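Local coordinates for protein VESB protease (PDB 4LK4) that probably acts as a secreted serine endopeptidase of the trypsin family, cleaving peptide bonds, and carries an Ig-like domain in addition to its protease domain, at residues P134-G139 with L155-V160; D161-S166 with C186-T191. The protein carries 1 engineered substitution. All coordinates share one frame; numbering follows the deposited sequence.

How the contacts relate
Following the chain from the N terminus, strand 134-139 runs out into a 15-residue connection, partly unmodelled, with no helix or strand in its modelled part, and the return along 155-160 closes contact 1. Strand 156-162, which supplies this return, runs on into contact 2, where 161-166 pairs with 186-191 after an excursion of 19 residues that holds most of helix 165-172. The two loops are therefore in series, neither nested nor crossing. Strand 156-162 serves both, with 134-139 and 184-189 as its neighbours in the second barrel of the trypsin-like domain. The contact centres lie about 13 Å apart, and Val160 of contact 1 packs against Ala187 and Arg189 of contact 2.

Contact 1 (P134-G139 with L155-V160); sequences PLTVAG and LQEVDV
Thr136 and Asp159 face each other as a non-hydrogen-bonded pair between two antiparallel strands, and the Asp159 side chain leans over to its partner. Its CB lies 3.7 Å from Leu135 O. With CG anti to its own carbonyl carbon (chi1 -79°), the carboxylate swings across the strand gap, CG lying 3.8 Å from Leu135 O and 3.7 Å from Thr136 OG1. OD1 is modelled as accepting a hydrogen bond from Thr136 OG1, but the OG1 to OD1 length of 2.5 Å is doubtfully short; OD1 also lies 3.3 Å from Leu135 O, two acceptors with no bond between them. OD2 is held elsewhere, by a salt bridge to Lys206 and by the backbone N of Ile11. The strands belong to the second beta-barrel of the chymotrypsin-like fold, where 134-139 is also paired with 202-205. Paired backbone bonds link Leu135 with Val160, Val137 with Val158 and Gly139 with Gln156; Leu135 N to Val160 O is 2.8 Å. On the face bearing Leu135, Val137 and Val160, Val137 CG2 touches Val160 CG2 at 3.8 Å, the side chains about perpendicular, and Ile203 packs beside all three. At the far end, Leu155 CD1 packs against the backbone of Gly139, 3.5 Å from its N.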
loop_
_atom_site.group_PDB
_atom_site.type_symbol
_atom_site.label_atom_id
_atom_site.label_comp_id
_atom_site.label_asym_id
_atom_site.label_seq_id
_atom_site.Cartn_x
_atom_site.Cartn_y
_atom_site.Cartn_z
ATOM N N PRO A 134 2.794 18.657 16.060
ATOM C CA PRO A 134 4.042 18.500 15.332
ATOM C C PRO A 134 4.182 17.095 14.753
ATOM O O PRO A 134 3.956 16.121 15.468
ATOM C CB PRO A 134 5.104 18.739 16.425
ATOM C CG PRO A 134 4.395 19.548 17.472
ATOM C CD PRO A 134 3.027 18.982 17.488
ATOM N N LEU A 135 4.555 16.990 13.479
ATOM C CA LEU A 135 4.788 15.708 12.857
ATOM C C LEU A 135 6.139 15.726 12.175
ATOM O O LEU A 135 6.655 16.788 11.841
ATOM C CB LEU A 135 3.695 15.420 11.816
ATOM C CG LEU A 135 2.249 15.643 12.278
ATOM C CD1 LEU A 135 1.320 15.504 11.081
ATOM C CD2 LEU A 135 1.854 14.654 13.345
ATOM N N THR A 136 6.690 14.532 11.940
ATOM C CA THR A 136 7.945 14.376 11.251
ATOM C C THR A 136 7.829 13.399 10.079
ATOM O O THR A 136 7.383 12.284 10.261
ATOM C CB THR A 136 9.024 13.871 12.220
ATOM O OG1 THR A 136 9.056 14.700 13.394
ATOM C CG2 THR A 136 10.392 13.902 11.549
ATOM N N VAL A 137 8.295 13.847 8.909
ATOM C CA VAL A 137 8.313 13.119 7.663
ATOM C C VAL A 137 9.713 12.644 7.386
ATOM O O VAL A 137 10.673 13.335 7.695
ATOM C CB VAL A 137 8.007 14.045 6.473
ATOM C CG1 VAL A 137 7.781 13.220 5.227
ATOM C CG2 VAL A 137 6.760 14.859 6.738
ATOM N N ALA A 138 9.861 11.497 6.755
ATOM C CA ALA A 138 11.196 10.990 6.471
ATOM C C ALA A 138 11.254 10.395 5.079
ATOM O O ALA A 138 10.301 9.785 4.612
ATOM C CB ALA A 138 11.623 9.968 7.509
ATOM N N GLY A 139 12.378 10.603 4.412
ATOM C CA GLY A 139 12.594 10.030 3.106
ATOM C C GLY A 139 13.751 10.697 2.411
ATOM O O GLY A 139 14.372 11.615 2.968
ATOM N N LEU A 155 19.131 9.444 3.979
ATOM C CA LEU A 155 17.789 9.639 4.498
ATOM C C LEU A 155 17.658 11.008 5.165
ATOM O O LEU A 155 18.451 11.371 6.011
ATOM C CB LEU A 155 17.457 8.508 5.478
ATOM C CG LEU A 155 16.095 8.539 6.158
ATOM C CD1 LEU A 155 14.978 8.362 5.136
ATOM C CD2 LEU A 155 16.032 7.476 7.235
ATOM N N GLN A 156 16.678 11.777 4.724
ATOM C CA GLN A 156 16.355 13.057 5.321
ATOM C C GLN A 156 15.098 12.995 6.210
ATOM O O GLN A 156 14.236 12.121 6.059
ATOM C CB GLN A 156 16.048 14.071 4.246
ATOM C CG GLN A 156 17.070 14.222 3.137
ATOM C CD GLN A 156 18.285 14.894 3.662
ATOM O OE1 GLN A 156 18.245 16.055 4.086
ATOM N NE2 GLN A 156 19.352 14.139 3.754
ATOM N N GLU A 157 14.988 13.959 7.116
ATOM C CA GLU A 157 13.778 14.156 7.884
ATOM C C GLU A 157 13.449 15.641 7.943
ATOM O O GLU A 157 14.298 16.467 7.678
ATOM C CB GLU A 157 13.891 13.535 9.281
ATOM C CG GLU A 157 15.147 13.888 10.067
ATOM C CD GLU A 157 15.114 13.413 11.515
ATOM O OE1 GLU A 157 14.024 13.028 11.975
ATOM O OE2 GLU A 157 16.156 13.421 12.210
ATOM N N VAL A 158 12.203 15.972 8.239
ATOM C CA VAL A 158 11.798 17.355 8.439
ATOM C C VAL A 158 10.512 17.414 9.260
ATOM O O VAL A 158 9.671 16.501 9.214
ATOM C CB VAL A 158 11.603 18.069 7.092
ATOM C CG1 VAL A 158 10.468 17.441 6.303
ATOM C CG2 VAL A 158 11.389 19.575 7.271
ATOM N N ASP A 159 10.347 18.475 10.019
ATOM C CA ASP A 159 9.119 18.645 10.764
ATOM C C ASP A 159 8.104 19.435 9.959
ATOM O O ASP A 159 8.452 20.308 9.177
ATOM C CB ASP A 159 9.382 19.282 12.116
ATOM C CG ASP A 159 9.907 18.270 13.144
ATOM O OD1 ASP A 159 9.755 17.036 12.928
ATOM O OD2 ASP A 159 10.438 18.703 14.191
ATOM N N VAL A 160 6.845 19.070 10.155
ATOM C CA VAL A 160 5.725 19.721 9.533
ATOM C C VAL A 160 4.633 19.796 10.571
ATOM O O VAL A 160 4.598 18.985 11.483
ATOM C CB VAL A 160 5.220 18.910 8.317
ATOM C CG1 VAL A 160 6.286 18.837 7.249
ATOM C CG2 VAL A 160 4.824 17.506 8.711
#

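Contact 2 (D161-S166 with C186-T191); sequences DLVSQS and CAARLT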
loop_
_atom_site.group_PDB
_atom_site.type_symbol
_atom_site.label_atom_id
_atom_site.label_comp_id
_atom_site.label_asym_id
_atom_site.label_seq_id
_atom_site.Cartn_x
_atom_site.Cartn_y
_atom_site.Cartn_z
ATOM N N ASP A 161 3.734 20.756 10.415
ATOM C CA ASP A 161 2.568 20.914 11.320
ATOM C C ASP A 161 1.258 20.419 10.706
ATOM O O ASP A 161 0.960 20.709 9.544
ATOM C CB ASP A 161 2.378 22.387 11.674
ATOM C CG ASP A 161 3.387 22.888 12.684
ATOM O OD1 ASP A 161 4.225 22.092 13.172
ATOM O OD2 ASP A 161 3.335 24.102 13.000
ATOM N N LEU A 162 0.446 19.725 11.497
ATOM C CA LEU A 162 -0.897 19.322 11.056
ATOM C C LEU A 162 -1.739 20.561 10.751
ATOM O O LEU A 162 -1.708 21.500 11.503
ATOM C CB LEU A 162 -1.574 18.465 12.120
ATOM C CG LEU A 162 -2.884 17.741 11.775
ATOM C CD1 LEU A 162 -2.812 16.879 10.514
ATOM C CD2 LEU A 162 -3.309 16.904 12.977
ATOM N N VAL A 163 -2.443 20.540 9.623
ATOM C CA VAL A 163 -3.331 21.601 9.150
ATOM C C VAL A 163 -4.810 21.246 9.424
ATOM O O VAL A 163 -5.155 20.072 9.465
ATOM C CB VAL A 163 -3.149 21.748 7.620
ATOM C CG1 VAL A 163 -4.095 22.781 7.009
ATOM C CG2 VAL A 163 -1.704 22.084 7.284
ATOM N N SER A 164 -5.669 22.260 9.613
ATOM C CA SER A 164 -7.136 22.050 9.782
ATOM C C SER A 164 -7.689 21.312 8.592
ATOM O O SER A 164 -7.444 21.705 7.466
ATOM C CB SER A 164 -7.924 23.377 9.899
ATOM O OG SER A 164 -7.446 24.207 10.984
ATOM N N GLN A 165 -8.453 20.255 8.822
ATOM C CA GLN A 165 -9.014 19.555 7.715
ATOM C C GLN A 165 -9.890 20.462 6.834
ATOM O O GLN A 165 -9.798 20.399 5.620
ATOM C CB GLN A 165 -9.762 18.294 8.147
ATOM C CG GLN A 165 -10.008 17.321 6.980
ATOM C CD GLN A 165 -8.781 16.547 6.544
ATOM O OE1 GLN A 165 -7.821 16.423 7.271
ATOM N NE2 GLN A 165 -8.833 15.987 5.348
ATOM N N SER A 166 -10.693 21.353 7.399
ATOM C CA SER A 166 -11.539 22.181 6.500
ATOM C C SER A 166 -10.637 23.034 5.579
ATOM O O SER A 166 -10.973 23.290 4.417
ATOM C CB SER A 166 -12.536 23.052 7.278
ATOM O OG SER A 166 -11.845 23.993 8.074
ATOM N N CYS A 186 -3.564 17.024 5.528
ATOM C CA CYS A 186 -2.539 17.953 5.126
ATOM C C CYS A 186 -1.632 18.303 6.281
ATOM O O CYS A 186 -2.051 18.342 7.434
ATOM C CB CYS A 186 -3.175 19.272 4.687
ATOM S SG CYS A 186 -3.989 19.225 3.091
ATOM N N ALA A 187 -0.400 18.640 5.947
ATOM C CA ALA A 187 0.524 19.155 6.919
ATOM C C ALA A 187 1.443 20.111 6.219
ATOM O O ALA A 187 1.755 19.952 5.037
ATOM C CB ALA A 187 1.312 18.026 7.523
ATOM N N ALA A 188 1.900 21.099 6.962
ATOM C CA ALA A 188 2.625 22.204 6.380
ATOM C C ALA A 188 4.047 22.254 6.841
ATOM O O ALA A 188 4.353 22.094 8.026
ATOM C CB ALA A 188 1.933 23.514 6.726
ATOM N N ARG A 189 4.912 22.519 5.881
ATOM C CA ARG A 189 6.294 22.830 6.180
ATOM C C ARG A 189 6.464 24.228 6.672
ATOM O O ARG A 189 5.628 25.084 6.418
ATOM C CB ARG A 189 7.148 22.552 4.980
ATOM C CG ARG A 189 7.326 21.056 4.987
ATOM C CD ARG A 189 7.989 20.537 3.775
ATOM N NE ARG A 189 9.360 21.010 3.696
ATOM C CZ ARG A 189 10.287 20.351 3.042
ATOM N NH1 ARG A 189 9.934 19.186 2.459
ATOM N NH2 ARG A 189 11.526 20.845 2.967
ATOM N N LEU A 190 7.529 24.453 7.417
ATOM C CA LEU A 190 7.685 25.719 8.083
ATOM C C LEU A 190 8.493 26.711 7.256
ATOM O O LEU A 190 8.733 27.784 7.732
ATOM C CB LEU A 190 8.284 25.512 9.470
ATOM C CG LEU A 190 7.686 24.319 10.242
ATOM C CD1 LEU A 190 8.388 24.138 11.586
ATOM C CD2 LEU A 190 6.194 24.466 10.435
ATOM N N THR A 191 8.857 26.359 6.016
ATOM C CA THR A 191 9.518 27.274 5.070
ATOM C C THR A 191 8.974 27.141 3.624
ATOM O O THR A 191 9.525 27.724 2.658
ATOM C CB THR A 191 11.021 26.987 5.019
ATOM O OG1 THR A 191 11.195 25.656 4.542
ATOM C CG2 THR A 191 11.679 27.128 6.402
HETATM O O HOH W 1 -5.577 18.431 7.133
#
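This contact is the end of the antiparallel pairing of strands 156-162 and 184-189 in the second barrel of the trypsin-like domain, where the first leaves the sheet; a few residues further along, segment 161-166 enters helix 165-172. Two backbone bonds join Asp161 and Ala188, Asp161 N to Ala188 O at 2.8 Å and Ala188 N to Asp161 O at the same length. Leu162 and Ala187 follow as a non-hydrogen-bonded pair. The next bonded rung, Val163 N to Cys186 O, is longer at 3.1 Å, and its N-H, although nearly straight (166°), approaches from above the carbonyl plane, 39° out of it. Beyond this rung an ordered water takes over. It accepts from Cys186 N at 2.9 Å and donates to both Val163 O and Gln165 OE1, thus joining the first turn of the helix to strand 184-189.

Among the side chains Val163 does most of the apolar work. Its CB rests on Cys186 CB at 3.8 Å, while CG2, anti to the valine's carbonyl carbon, reaches along strand 184-189 to Ala187 CA (3.7 Å) and to the methyl of Ala188. At the other end the Leu190 CD2 methyl lies over the face of the Asp161 carboxylate, 3.9 Å from its CG, an apolar contact with the two side chains about at right angles. That carboxylate forms a salt bridge with Arg10. Cys186 points its sulfur to Cys168 on helix 165-172. Gln165 NE2 bonds to Asn184 O and, outside the strand, to Ser177 O.

The helix start is thus attached to the strand by three kinds of link, a covalent disulfide, a hydrogen bond from the Gln165 side-chain amide to Asn184 O and a shared water, which is consistent with a well-held start of the helix against the strand.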